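Arylamine n-acetyltransferase (Mycobacterium smegmatis, PDB 1W5R) catalyses, in its native form, the transfer of an acetyl group from acetyl-coenzyme A to arylamines, and is here an engineered active-site variant. Local coordinates at residues A[114-119]-A[127-132]; A[35-40]-A[216-221]. The protein carries 1 engineered substitution. One frame throughout, in Å; residues are numbered along the deposited sequence.

How the interactions relate
Interactions 1 and 2 meet at helix 25-38, although their centres lie about 17 Å apart. Val-131, just past the hairpin of interaction 1, sets its CG2 3.5 Å from NE2 of His-35, which lies in the last turn of the helix that interaction 2 joins to segment 216-221. Along the chain, both strands of interaction 1 fall within the 175 residues that separate the two segments of interaction 2. The two differ in role: interaction 1 presents Asp-130 beside His-113, consistent with the Cys-His-Asp triad of arylamine N-acetyltransferases, whereas interaction 2 joins the N-terminal helical region to a C-terminal hairpin, partly at the surface.

Interaction 1 of 2, residues A[114-119]-A[127-132]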
ATOM      1  N   ASN A 114     -16.560  -5.674 -24.649  1.00  9.22           N
ATOM      2  CA  ASN A 114     -17.307  -6.879 -25.012  1.00  9.84           C
ATOM      3  C   ASN A 114     -17.739  -7.490 -23.689  1.00  9.74           C
ATOM      4  O   ASN A 114     -16.905  -7.668 -22.795  1.00 10.31           O
ATOM      5  CB  ASN A 114     -16.378  -7.815 -25.813  1.00 10.64           C
ATOM      6  CG  ASN A 114     -16.926  -9.234 -26.032  1.00 11.40           C
ATOM      7  OD1 ASN A 114     -16.141 -10.181 -26.056  1.00 14.73           O
ATOM      8  ND2 ASN A 114     -18.244  -9.385 -26.222  1.00 11.96           N
ATOM      9  N   VAL A 115     -19.046  -7.750 -23.553  1.00  9.63           N
ATOM     10  CA  VAL A 115     -19.603  -8.367 -22.349  1.00 10.28           C
ATOM     11  C   VAL A 115     -20.564  -9.491 -22.759  1.00 10.50           C
ATOM     12  O   VAL A 115     -20.827  -9.674 -23.959  1.00 10.94           O
ATOM     13  CB  VAL A 115     -20.314  -7.345 -21.410  1.00 10.28           C
ATOM     14  CG1 VAL A 115     -19.337  -6.268 -20.974  1.00 10.98           C
ATOM     15  CG2 VAL A 115     -21.563  -6.725 -22.068  1.00 10.75           C
ATOM     16  N   LEU A 116     -21.067 -10.244 -21.780  1.00 11.15           N
ATOM     17  CA  LEU A 116     -21.950 -11.376 -22.078  1.00 11.39           C
ATOM     18  C   LEU A 116     -23.340 -11.145 -21.528  1.00 12.00           C
ATOM     19  O   LEU A 116     -23.493 -10.587 -20.434  1.00 12.12           O
ATOM     20  CB  LEU A 116     -21.404 -12.667 -21.478  1.00 11.67           C
ATOM     21  CG  LEU A 116     -19.964 -13.010 -21.870  1.00 10.30           C
ATOM     22  CD1 LEU A 116     -19.519 -14.260 -21.109  1.00 11.94           C
ATOM     23  CD2 LEU A 116     -19.841 -13.187 -23.392  1.00 11.28           C
ATOM     24  N   SER A 117     -24.341 -11.575 -22.293  1.00 11.97           N
ATOM     25  CA  SER A 117     -25.696 -11.678 -21.774  1.00 12.84           C
ATOM     26  C   SER A 117     -26.030 -13.171 -21.710  1.00 13.56           C
ATOM     27  O   SER A 117     -26.037 -13.861 -22.747  1.00 13.52           O
ATOM     28  CB  SER A 117     -26.668 -10.900 -22.649  1.00 13.01           C
ATOM     29  OG  SER A 117     -28.002 -11.202 -22.272  1.00 13.41           O
ATOM     30  N   VAL A 118     -26.259 -13.667 -20.494  1.00 14.25           N
ATOM     31  CA  VAL A 118     -26.308 -15.108 -20.229  1.00 15.27           C
ATOM     32  C   VAL A 118     -27.675 -15.518 -19.683  1.00 16.95           C
ATOM     33  O   VAL A 118     -28.206 -14.875 -18.785  1.00 16.91           O
ATOM     34  CB  VAL A 118     -25.188 -15.527 -19.239  1.00 15.01           C
ATOM     35  CG1 VAL A 118     -25.202 -17.014 -18.940  1.00 15.18           C
ATOM     36  CG2 VAL A 118     -23.816 -15.115 -19.770  1.00 13.80           C
ATOM     37  N   ALA A 119     -28.233 -16.582 -20.255  1.00 18.70           N
ATOM     38  CA  ALA A 119     -29.482 -17.158 -19.758  1.00 20.70           C
ATOM     39  C   ALA A 119     -29.225 -18.556 -19.216  1.00 22.58           C
ATOM     40  O   ALA A 119     -28.437 -19.316 -19.783  1.00 21.17           O
ATOM     41  CB  ALA A 119     -30.526 -17.206 -20.871  1.00 21.21           C
ATOM     42  N   TYR A 127     -28.682 -12.508 -17.540  1.00 17.30           N
ATOM     43  CA  TYR A 127     -27.689 -11.947 -16.636  1.00 16.28           C
ATOM     44  C   TYR A 127     -26.561 -11.288 -17.404  1.00 15.01           C
ATOM     45  O   TYR A 127     -26.083 -11.828 -18.409  1.00 15.07           O
ATOM     46  CB  TYR A 127     -27.121 -13.040 -15.740  1.00 17.84           C
ATOM     47  CG  TYR A 127     -28.158 -13.550 -14.785  1.00 19.44           C
ATOM     48  CD1 TYR A 127     -29.073 -14.534 -15.176  1.00 20.86           C
ATOM     49  CD2 TYR A 127     -28.259 -13.012 -13.508  1.00 20.18           C
ATOM     50  CE1 TYR A 127     -30.060 -14.981 -14.283  1.00 21.56           C
ATOM     51  CE2 TYR A 127     -29.223 -13.453 -12.618  1.00 21.12           C
ATOM     52  CZ  TYR A 127     -30.115 -14.427 -13.005  1.00 21.41           C
ATOM     53  OH  TYR A 127     -31.065 -14.832 -12.093  1.00 22.94           O
ATOM     54  N   LEU A 128     -26.155 -10.113 -16.936  1.00 12.83           N
ATOM     55  CA  LEU A 128     -24.912  -9.497 -17.407  1.00 11.72           C
ATOM     56  C   LEU A 128     -23.729 -10.172 -16.739  1.00 11.79           C
ATOM     57  O   LEU A 128     -23.683 -10.310 -15.511  1.00 11.37           O
ATOM     58  CB  LEU A 128     -24.907  -7.997 -17.116  1.00 11.58           C
ATOM     59  CG  LEU A 128     -23.622  -7.256 -17.527  1.00 10.50           C
ATOM     60  CD1 LEU A 128     -23.370  -7.346 -19.030  1.00 11.16           C
ATOM     61  CD2 LEU A 128     -23.680  -5.828 -17.038  1.00 11.38           C
ATOM     62  N   VAL A 129     -22.774 -10.608 -17.557  1.00 11.01           N
ATOM     63  CA  VAL A 129     -21.554 -11.230 -17.052  1.00 10.66           C
ATOM     64  C   VAL A 129     -20.387 -10.506 -17.713  1.00 10.41           C
ATOM     65  O   VAL A 129     -20.356 -10.347 -18.933  1.00 10.36           O
ATOM     66  CB  VAL A 129     -21.519 -12.747 -17.362  1.00 11.06           C
ATOM     67  CG1 VAL A 129     -20.193 -13.340 -16.948  1.00 12.64           C
ATOM     68  CG2 VAL A 129     -22.676 -13.449 -16.623  1.00 12.46           C
ATOM     69  N   ASP A 130     -19.446 -10.046 -16.894  1.00  9.39           N
ATOM     70  CA  ASP A 130     -18.304  -9.309 -17.429  1.00  9.24           C
ATOM     71  C   ASP A 130     -17.125  -9.555 -16.519  1.00  9.24           C
ATOM     72  O   ASP A 130     -17.066  -9.019 -15.422  1.00 10.19           O
ATOM     73  CB  ASP A 130     -18.640  -7.816 -17.503  1.00  9.58           C
ATOM     74  CG  ASP A 130     -17.471  -6.955 -17.991  1.00  9.47           C
ATOM     75  OD1 ASP A 130     -16.449  -7.506 -18.467  1.00  8.55           O
ATOM     76  OD2 ASP A 130     -17.602  -5.706 -17.911  1.00  9.34           O
ATOM     77  N   VAL A 131     -16.213 -10.404 -16.968  1.00  8.51           N
ATOM     78  CA  VAL A 131     -14.994 -10.682 -16.212  1.00  8.45           C
ATOM     79  C   VAL A 131     -13.776 -10.034 -16.891  1.00  8.09           C
ATOM     80  O   VAL A 131     -12.629 -10.351 -16.560  1.00  8.46           O
ATOM     81  CB  VAL A 131     -14.775 -12.199 -15.989  1.00  9.37           C
ATOM     82  CG1 VAL A 131     -15.930 -12.793 -15.159  1.00 10.07           C
ATOM     83  CG2 VAL A 131     -14.627 -12.935 -17.331  1.00 10.25           C
ATOM     84  N   GLY A 132     -14.042  -9.134 -17.836  1.00  8.21           N
ATOM     85  CA  GLY A 132     -12.987  -8.586 -18.680  1.00  8.60           C
ATOM     86  C   GLY A 132     -12.723  -7.097 -18.607  1.00  8.36           C
ATOM     87  O   GLY A 132     -11.934  -6.575 -19.412  1.00  9.50           O
TER
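The carboxylate of Asp-130 lies against a methyl group: OD2 is 3.6 Å from CG1 of Val-115, at the open end of the beta hairpin formed by strands 111-119 and 127-129. With CG anti to the backbone N (chi1 177°), the Asp-130 carboxylate is placed for hydrogen bonds with His-113 NE2 at OD2 and Asn-77 ND2 at OD1. OD1 also accepts from Gly-132 N at 3.0 Å, closing an Asx turn as the chain leaves the strand. The His-113 pairing fits the His-Asp part of the Cys-His-Asp triad of arylamine N-acetyltransferases. Behind it, Leu-116 and Val-129 form an antiparallel hydrogen-bonded pair, with Leu-116 N to Val-129 O at 2.9 Å and Val-129 N to Leu-116 O at 3.0 Å. Val-118 and Tyr-127 pair likewise, and the Val-118 carbonyl O also lies in plane at the edge of the tyrosine ring. On the face carrying Leu-116, Val-118 and Val-129, helices 73-87 and 25-38 cover the hairpin, and CG2 of Val-118 meets CG2 of Val-129 at 3.7 Å. Toward the other face, Leu-128 swings CD1 back over the strand, 3.6 Å from Val-115 CG2.

Interaction 2 of 2, residues A[35-40]-A[216-221]; sequences HNRSIP and VTDDAR
Two arginines grip OD1 of Asp-218: NH1 of Arg-37, in a salt bridge 2.8 Å long, and NH1 of Arg-153 from elsewhere in the chain. The Arg-37 bond is nearly straight (173°) and uses the syn lone pair of OD1, which sits at the edge of the guanidinium and almost in its plane. The two flat groups are nonetheless turned 75° against each other and share one NH1-OD1 bond, a monodentate salt bridge rather than a coplanar bidentate one. A bend at chi3 (69°) brings the guanidinium back toward Asp-218. Beside the bridge, one water accepts from Arg-37 NE at 3.0 Å and from Asp-218 N at 3.1 Å, tying the arginine to the backbone. Deeper in, Val-216 N donates to Asn-36 O over 3.2 Å, approaching from above the carbonyl plane. The Val-216 carbonyl O faces the helix, 3.2 Å from CA of Arg-37 in a strongly bent CA-H...O contact. Thr-217 N bonds to Ala-220 O at 2.9 Å, which closes the turn through Asp-218 and Asp-219. The end of helix 25-38 thus docks on the tight turn of the 212-216/220-225 beta hairpin, joining the N-terminal helical domain to the C-terminal lid of the arylamine N-acetyltransferase fold.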
ATOM      1  N   HIS A  35     -12.801 -17.288 -11.955  1.00 10.53           N
ATOM      2  CA  HIS A  35     -12.152 -16.604 -13.074  1.00 10.47           C
ATOM      3  C   HIS A  35     -11.513 -15.281 -12.604  1.00 10.46           C
ATOM      4  O   HIS A  35     -10.339 -15.003 -12.902  1.00 10.07           O
ATOM      5  CB  HIS A  35     -13.172 -16.391 -14.193  1.00 10.85           C
ATOM      6  CG  HIS A  35     -12.590 -15.880 -15.478  1.00 10.50           C
ATOM      7  ND1 HIS A  35     -12.683 -16.590 -16.659  1.00 10.74           N
ATOM      8  CD2 HIS A  35     -11.943 -14.726 -15.779  1.00 10.21           C
ATOM      9  CE1 HIS A  35     -12.116 -15.896 -17.630  1.00 11.14           C
ATOM     10  NE2 HIS A  35     -11.658 -14.763 -17.124  1.00 10.70           N
ATOM     11  N   ASN A  36     -12.268 -14.508 -11.822  1.00 10.43           N
ATOM     12  CA  ASN A  36     -11.795 -13.225 -11.299  1.00 10.67           C
ATOM     13  C   ASN A  36     -10.442 -13.351 -10.609  1.00 10.36           C
ATOM     14  O   ASN A  36      -9.564 -12.502 -10.791  1.00  9.83           O
ATOM     15  CB  ASN A  36     -12.771 -12.683 -10.241  1.00 10.55           C
ATOM     16  CG  ASN A  36     -14.013 -12.005 -10.824  1.00 11.16           C
ATOM     17  OD1 ASN A  36     -14.061 -11.541 -11.984  1.00 12.68           O
ATOM     18  ND2 ASN A  36     -15.020 -11.904  -9.993  1.00  9.47           N
ATOM     19  N   ARG A  37     -10.290 -14.381  -9.777  1.00 11.13           N
ATOM     20  CA  ARG A  37      -9.078 -14.496  -8.975  1.00 11.39           C
ATOM     21  C   ARG A  37      -7.939 -15.225  -9.658  1.00 11.32           C
ATOM     22  O   ARG A  37      -6.815 -15.190  -9.169  1.00 11.78           O
ATOM     23  CB  ARG A  37      -9.346 -15.154  -7.602  1.00 11.97           C
ATOM     24  CG  ARG A  37      -9.662 -16.654  -7.648  1.00 11.92           C
ATOM     25  CD  ARG A  37      -9.859 -17.234  -6.256  1.00 12.81           C
ATOM     26  NE  ARG A  37     -11.084 -16.746  -5.615  1.00 13.86           N
ATOM     27  CZ  ARG A  37     -12.269 -17.357  -5.668  1.00 14.85           C
ATOM     28  NH1 ARG A  37     -13.307 -16.827  -5.025  1.00 15.52           N
ATOM     29  NH2 ARG A  37     -12.431 -18.493  -6.367  1.00 14.43           N
ATOM     30  N   SER A  38      -8.239 -15.907 -10.767  1.00 11.26           N
ATOM     31  CA  SER A  38      -7.272 -16.819 -11.396  1.00 12.07           C
ATOM     32  C   SER A  38      -6.618 -16.349 -12.692  1.00 12.09           C
ATOM     33  O   SER A  38      -5.458 -16.703 -12.953  1.00 12.99           O
ATOM     34  CB  SER A  38      -7.936 -18.171 -11.680  1.00 12.30           C
ATOM     35  OG  SER A  38      -8.442 -18.777 -10.501  1.00 13.22           O
ATOM     36  N   ILE A  39      -7.373 -15.618 -13.512  1.00 11.25           N
ATOM     37  CA  ILE A  39      -6.865 -15.182 -14.818  1.00 10.94           C
ATOM     38  C   ILE A  39      -6.831 -13.650 -14.789  1.00 10.31           C
ATOM     39  O   ILE A  39      -7.879 -13.008 -14.726  1.00 10.11           O
ATOM     40  CB  ILE A  39      -7.725 -15.706 -16.011  1.00 10.99           C
ATOM     41  CG1 ILE A  39      -7.934 -17.230 -15.922  1.00 10.70           C
ATOM     42  CG2 ILE A  39      -7.073 -15.338 -17.349  1.00 11.35           C
ATOM     43  CD1 ILE A  39      -8.807 -17.805 -17.064  1.00 12.52           C
ATOM     44  N   PRO A  40      -5.627 -13.070 -14.802  1.00  9.65           N
ATOM     45  CA  PRO A  40      -5.561 -11.622 -14.697  1.00  9.19           C
ATOM     46  C   PRO A  40      -5.923 -10.893 -15.992  1.00  8.47           C
ATOM     47  O   PRO A  40      -5.813 -11.453 -17.089  1.00  8.82           O
ATOM     48  CB  PRO A  40      -4.095 -11.381 -14.334  1.00  9.25           C
ATOM     49  CG  PRO A  40      -3.362 -12.488 -15.059  1.00 11.37           C
ATOM     50  CD  PRO A  40      -4.285 -13.679 -14.910  1.00 10.05           C
ATOM     51  N   VAL A 216      -8.727  -9.751  -9.279  1.00 10.09           N
ATOM     52  CA  VAL A 216      -9.648  -9.454  -8.183  1.00 10.31           C
ATOM     53  C   VAL A 216      -9.818 -10.685  -7.310  1.00 10.75           C
ATOM     54  O   VAL A 216     -10.241 -11.738  -7.792  1.00 11.17           O
ATOM     55  CB  VAL A 216     -11.043  -8.982  -8.683  1.00 10.21           C
ATOM     56  CG1 VAL A 216     -11.958  -8.642  -7.499  1.00 11.00           C
ATOM     57  CG2 VAL A 216     -10.900  -7.765  -9.590  1.00  9.24           C
ATOM     58  N   THR A 217      -9.500 -10.528  -6.023  1.00 11.33           N
ATOM     59  CA  THR A 217      -9.642 -11.604  -5.051  1.00 12.30           C
ATOM     60  C   THR A 217     -10.893 -11.337  -4.218  1.00 12.25           C
ATOM     61  O   THR A 217     -11.532 -10.282  -4.362  1.00 12.32           O
ATOM     62  CB  THR A 217      -8.428 -11.654  -4.106  1.00 12.92           C
ATOM     63  OG1 THR A 217      -8.398 -10.470  -3.302  1.00 14.18           O
ATOM     64  CG2 THR A 217      -7.118 -11.760  -4.901  1.00 14.15           C
ATOM     65  N   ASP A 218     -11.233 -12.275  -3.332  1.00 12.39           N
ATOM     66  CA  ASP A 218     -12.391 -12.060  -2.457  1.00 13.52           C
ATOM     67  C   ASP A 218     -12.267 -10.768  -1.654  1.00 13.76           C
ATOM     68  O   ASP A 218     -13.281 -10.125  -1.371  1.00 14.53           O
ATOM     69  CB  ASP A 218     -12.583 -13.222  -1.472  1.00 14.14           C
ATOM     70  CG  ASP A 218     -12.895 -14.536  -2.158  1.00 15.70           C
ATOM     71  OD1 ASP A 218     -13.019 -14.582  -3.407  1.00 15.37           O
ATOM     72  OD2 ASP A 218     -13.037 -15.543  -1.429  1.00 18.56           O
ATOM     73  N   ASP A 219     -11.034 -10.404  -1.294  1.00 14.27           N
ATOM     74  CA  ASP A 219     -10.780  -9.278  -0.381  1.00 15.18           C
ATOM     75  C   ASP A 219     -10.403  -7.972  -1.048  1.00 14.03           C
ATOM     76  O   ASP A 219     -10.509  -6.913  -0.429  1.00 14.50           O
ATOM     77  CB  ASP A 219      -9.660  -9.622   0.600  1.00 16.60           C
ATOM     78  CG  ASP A 219     -10.032 -10.738   1.545  1.00 20.13           C
ATOM     79  OD1 ASP A 219     -11.214 -10.832   1.932  1.00 23.42           O
ATOM     80  OD2 ASP A 219      -9.122 -11.510   1.918  1.00 25.85           O
ATOM     81  N   ALA A 220      -9.940  -8.020  -2.295  1.00 12.73           N
ATOM     82  CA  ALA A 220      -9.377  -6.793  -2.864  1.00 11.76           C
ATOM     83  C   ALA A 220      -9.373  -6.765  -4.380  1.00 11.05           C
ATOM     84  O   ALA A 220      -9.281  -7.809  -5.012  1.00 11.33           O
ATOM     85  CB  ALA A 220      -7.960  -6.558  -2.342  1.00 13.32           C
ATOM     86  N   ARG A 221      -9.429  -5.556  -4.927  1.00 10.22           N
ATOM     87  CA  ARG A 221      -9.212  -5.328  -6.357  1.00  9.47           C
ATOM     88  C   ARG A 221      -7.807  -4.791  -6.548  1.00 10.10           C
ATOM     89  O   ARG A 221      -7.409  -3.848  -5.857  1.00 10.68           O
ATOM     90  CB  ARG A 221     -10.223  -4.322  -6.900  1.00  9.12           C
ATOM     91  CG  ARG A 221     -11.672  -4.783  -6.785  1.00  9.18           C
ATOM     92  CD  ARG A 221     -12.631  -3.686  -7.240  1.00  9.39           C
ATOM     93  NE  ARG A 221     -14.035  -4.118  -7.300  1.00  9.51           N
ATOM     94  CZ  ARG A 221     -14.550  -4.870  -8.279  1.00  9.28           C
ATOM     95  NH1 ARG A 221     -13.781  -5.294  -9.280  1.00  9.52           N
ATOM     96  NH2 ARG A 221     -15.839  -5.204  -8.258  1.00  9.32           N
TER
HETATM   97  O   HOH W   1      -9.682 -14.907  -3.628  1.00 15.62           O